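Local coordinates for protein beta-lactamase (Escherichia coli, PDB 6PQ9) that probably hydrolyses the ring of beta-lactam antibiotics to substituted beta-amino acids, as a class A beta-lactamase conferring resistance, at residues D244-I256 with I267-N281. The protein carries 1 engineered substitution. Residues are numbered along the deposited sequence; the frame is centred on the assembly and turned at random.
Sequences DKGITAATNDIGI and IAVYVSDSSEKSDVN
Both N252 and Y270 carry CG anti to the carbonyl carbon (chi1 -43° and -61°), which brings the amide and the phenol ring together on one face of the sheet. They cross at about a right angle, with their planes 57° apart. N252 CG lies 3.4 Å from Y270 CD2. The amide is also held by a bond from ND2 to P65 O, in the short strand 64-65. Further along the ring, I254 CG2 packs 3.6 Å from Y270 OH and also meets the methyl of A268. T188 bonds the phenol oxygen.

On the other face, T251 and N281 cross, and T251 OG1 sits 3.7 Å from N281 CB. Water 3 donates to T251 OG1 and accepts from N281 ND2. Water 2 takes the proton of T251 OG1 and donates to T248 O and V271 O. N281 OD1 receives a short bond from S274 OG, 2.5 Å long. S274 OG in turn accepts from E276 N, forming an ST turn that leads into helix 278-297.

Paired backbone bonds join T251 to V271, D253 to V269 and G255 to I267. Near the helix, D273 and S274 both face T248 in a G1 bulge; D273 N bonds to A249 O at 2.8 Å. This is an antiparallel hairpin in the five-stranded sheet of the class A beta-lactamase fold, with the C-terminal helix packed on one face.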
# COMPACT_ATOMS: atom_id res chain seq x y z
N ASP A 244 -13.03 7.94 19.23
CA ASP A 244 -13.29 9.11 20.05
C ASP A 244 -12.36 9.21 21.26
O ASP A 244 -12.57 10.11 22.09
CB ASP A 244 -14.76 9.20 20.47
CG ASP A 244 -15.24 8.02 21.32
OD1 ASP A 244 -14.45 7.21 21.83
OD2 ASP A 244 -16.48 7.95 21.48
N LYS A 245 -11.34 8.37 21.36
CA LYS A 245 -10.19 8.66 22.22
C LYS A 245 -9.03 9.28 21.44
O LYS A 245 -7.91 9.35 21.96
CB LYS A 245 -9.74 7.40 22.94
CG LYS A 245 -10.63 7.06 24.12
CD LYS A 245 -10.17 5.85 24.91
CE LYS A 245 -11.26 5.43 25.91
NZ LYS A 245 -10.81 4.38 26.88
N GLY A 246 -9.28 9.74 20.21
CA GLY A 246 -8.27 10.45 19.44
C GLY A 246 -7.25 9.58 18.76
O GLY A 246 -6.25 10.11 18.25
N ILE A 247 -7.45 8.26 18.74
CA ILE A 247 -6.49 7.32 18.15
C ILE A 247 -6.80 7.13 16.67
O ILE A 247 -7.88 6.64 16.31
CB ILE A 247 -6.52 5.97 18.88
CG1 ILE A 247 -6.27 6.16 20.38
CG2 ILE A 247 -5.52 5.03 18.25
CD1 ILE A 247 -4.98 6.87 20.69
N THR A 248 -5.85 7.50 15.81
CA THR A 248 -5.90 7.15 14.40
C THR A 248 -5.18 5.82 14.24
O THR A 248 -3.96 5.75 14.43
CB THR A 248 -5.27 8.24 13.53
OG1 THR A 248 -5.93 9.48 13.77
CG2 THR A 248 -5.40 7.89 12.05
N ALA A 249 -5.93 4.77 13.89
CA ALA A 249 -5.37 3.43 13.82
C ALA A 249 -4.19 3.34 12.86
O ALA A 249 -3.17 2.73 13.19
CB ALA A 249 -6.44 2.43 13.41
N ALA A 250 -4.30 3.93 11.66
CA ALA A 250 -3.31 3.71 10.60
C ALA A 250 -3.18 4.90 9.67
O ALA A 250 -4.18 5.38 9.12
CB ALA A 250 -3.67 2.47 9.78
N THR A 251 -1.94 5.36 9.47
CA THR A 251 -1.58 6.31 8.41
C THR A 251 -0.33 5.75 7.74
O THR A 251 0.77 5.81 8.31
CB THR A 251 -1.34 7.72 8.95
OG1 THR A 251 -2.42 8.11 9.82
CG2 THR A 251 -1.24 8.75 7.81
N ASN A 252 -0.48 5.21 6.53
CA ASN A 252 0.59 4.44 5.89
C ASN A 252 0.90 4.97 4.50
O ASN A 252 0.08 5.64 3.86
CB ASN A 252 0.23 2.95 5.79
CG ASN A 252 -0.42 2.39 7.07
OD1 ASN A 252 -0.02 2.72 8.18
ND2 ASN A 252 -1.40 1.53 6.89
N ASP A 253 2.09 4.64 4.03
CA ASP A 253 2.50 4.85 2.64
C ASP A 253 3.64 3.89 2.36
O ASP A 253 4.59 3.81 3.15
CB ASP A 253 2.93 6.31 2.41
CG ASP A 253 2.87 6.73 0.94
OD1 ASP A 253 2.37 5.94 0.09
OD2 ASP A 253 3.35 7.86 0.64
N ILE A 254 3.55 3.15 1.25
CA ILE A 254 4.54 2.14 0.86
C ILE A 254 4.85 2.31 -0.62
O ILE A 254 3.98 2.67 -1.41
CB ILE A 254 4.05 0.71 1.14
CG1 ILE A 254 2.97 0.30 0.14
CG2 ILE A 254 3.47 0.59 2.54
CD1 ILE A 254 2.64 -1.15 0.15
N GLY A 255 6.09 2.05 -1.02
CA GLY A 255 6.38 2.11 -2.44
C GLY A 255 7.86 2.01 -2.77
O GLY A 255 8.69 1.63 -1.93
N ILE A 256 8.16 2.35 -4.02
CA ILE A 256 9.50 2.33 -4.60
C ILE A 256 9.85 3.74 -5.05
O ILE A 256 9.11 4.34 -5.83
CB ILE A 256 9.60 1.37 -5.80
CG1 ILE A 256 9.09 -0.02 -5.41
CG2 ILE A 256 11.01 1.38 -6.36
CD1 ILE A 256 7.67 -0.28 -5.87
N ILE A 267 10.37 1.12 0.35
CA ILE A 267 10.21 1.66 1.69
C ILE A 267 8.75 1.54 2.10
O ILE A 267 7.85 1.69 1.26
CB ILE A 267 10.68 3.13 1.77
CG1 ILE A 267 10.50 3.69 3.18
CG2 ILE A 267 9.93 3.98 0.75
CD1 ILE A 267 11.12 5.07 3.38
N ALA A 268 8.52 1.24 3.37
CA ALA A 268 7.19 1.15 3.95
C ALA A 268 7.23 1.83 5.30
O ALA A 268 8.13 1.56 6.10
CB ALA A 268 6.75 -0.31 4.10
N VAL A 269 6.29 2.75 5.55
CA VAL A 269 6.13 3.41 6.84
C VAL A 269 4.69 3.23 7.31
O VAL A 269 3.75 3.61 6.60
CB VAL A 269 6.51 4.90 6.80
CG1 VAL A 269 6.45 5.51 8.23
CG2 VAL A 269 7.91 5.09 6.19
N TYR A 270 4.52 2.67 8.52
CA TYR A 270 3.22 2.47 9.17
C TYR A 270 3.16 3.31 10.44
O TYR A 270 3.85 3.01 11.42
CB TYR A 270 3.00 0.99 9.49
CG TYR A 270 3.01 0.14 8.25
CD1 TYR A 270 4.19 -0.37 7.75
CD2 TYR A 270 1.83 -0.13 7.57
CE1 TYR A 270 4.21 -1.13 6.60
CE2 TYR A 270 1.83 -0.89 6.41
CZ TYR A 270 3.03 -1.38 5.93
OH TYR A 270 3.06 -2.13 4.79
N VAL A 271 2.35 4.36 10.44
CA VAL A 271 2.12 5.18 11.63
C VAL A 271 0.81 4.68 12.25
O VAL A 271 -0.28 5.03 11.80
CB VAL A 271 2.08 6.67 11.30
CG1 VAL A 271 1.77 7.51 12.55
CG2 VAL A 271 3.41 7.08 10.67
N SER A 272 0.92 3.86 13.28
CA SER A 272 -0.23 3.13 13.80
C SER A 272 -0.55 3.58 15.22
O SER A 272 0.34 4.01 15.96
CB SER A 272 0.02 1.60 13.77
OG SER A 272 0.73 1.16 14.91
N ASP A 273 -1.83 3.46 15.57
CA ASP A 273 -2.35 3.82 16.90
C ASP A 273 -1.76 5.14 17.38
O ASP A 273 -1.03 5.22 18.37
CB ASP A 273 -2.12 2.69 17.91
CG ASP A 273 -3.00 1.47 17.62
OD1 ASP A 273 -3.97 1.61 16.84
OD2 ASP A 273 -2.72 0.37 18.15
N SER A 274 -2.07 6.19 16.63
CA SER A 274 -1.48 7.50 16.82
C SER A 274 -2.46 8.44 17.51
O SER A 274 -3.62 8.55 17.10
CB SER A 274 -1.04 8.10 15.49
OG SER A 274 -0.50 9.39 15.68
N SER A 275 -1.98 9.13 18.54
CA SER A 275 -2.70 10.23 19.17
C SER A 275 -2.39 11.58 18.52
O SER A 275 -2.97 12.58 18.93
CB SER A 275 -2.38 10.29 20.67
OG SER A 275 -2.43 9.00 21.27
N GLU A 276 -1.48 11.62 17.55
CA GLU A 276 -1.08 12.87 16.92
C GLU A 276 -2.10 13.29 15.88
O GLU A 276 -2.88 12.48 15.37
CB GLU A 276 0.31 12.75 16.27
CG GLU A 276 1.40 12.14 17.17
CD GLU A 276 2.00 13.14 18.16
OE1 GLU A 276 1.70 14.36 18.04
OE2 GLU A 276 2.76 12.71 19.06
N LYS A 277 -2.09 14.58 15.56
CA LYS A 277 -2.93 15.06 14.47
C LYS A 277 -2.47 14.47 13.14
O LYS A 277 -1.34 13.98 13.00
CB LYS A 277 -2.92 16.58 14.41
CG LYS A 277 -3.71 17.23 15.52
CD LYS A 277 -3.42 18.70 15.61
CE LYS A 277 -3.58 19.38 14.28
NZ LYS A 277 -3.31 20.83 14.43
N SER A 278 -3.37 14.53 12.16
CA SER A 278 -3.09 13.90 10.88
C SER A 278 -1.93 14.56 10.15
O SER A 278 -1.17 13.87 9.45
CB SER A 278 -4.34 13.90 10.00
OG SER A 278 -4.41 15.11 9.28
N ASP A 279 -1.77 15.88 10.27
CA ASP A 279 -0.63 16.49 9.59
C ASP A 279 0.69 16.02 10.20
O ASP A 279 1.69 15.90 9.49
CB ASP A 279 -0.75 18.03 9.56
CG ASP A 279 -0.73 18.68 10.95
OD1 ASP A 279 -0.79 17.99 11.99
OD2 ASP A 279 -0.67 19.93 10.99
N VAL A 280 0.69 15.67 11.49
CA VAL A 280 1.89 15.10 12.11
C VAL A 280 2.12 13.68 11.61
O VAL A 280 3.26 13.29 11.32
CB VAL A 280 1.78 15.15 13.65
CG1 VAL A 280 2.90 14.32 14.30
CG2 VAL A 280 1.81 16.57 14.14
N ASN A 281 1.06 12.87 11.52
CA ASN A 281 1.22 11.49 11.07
C ASN A 281 1.78 11.44 9.65
O ASN A 281 2.63 10.59 9.35
CB ASN A 281 -0.12 10.74 11.13
CG ASN A 281 -0.63 10.58 12.55
OD1 ASN A 281 0.16 10.47 13.49
ND2 ASN A 281 -1.95 10.55 12.70
O HOH W 1 -5.11 10.94 15.86
O HOH W 2 -2.10 6.80 12.36
O HOH W 3 -3.41 10.69 10.28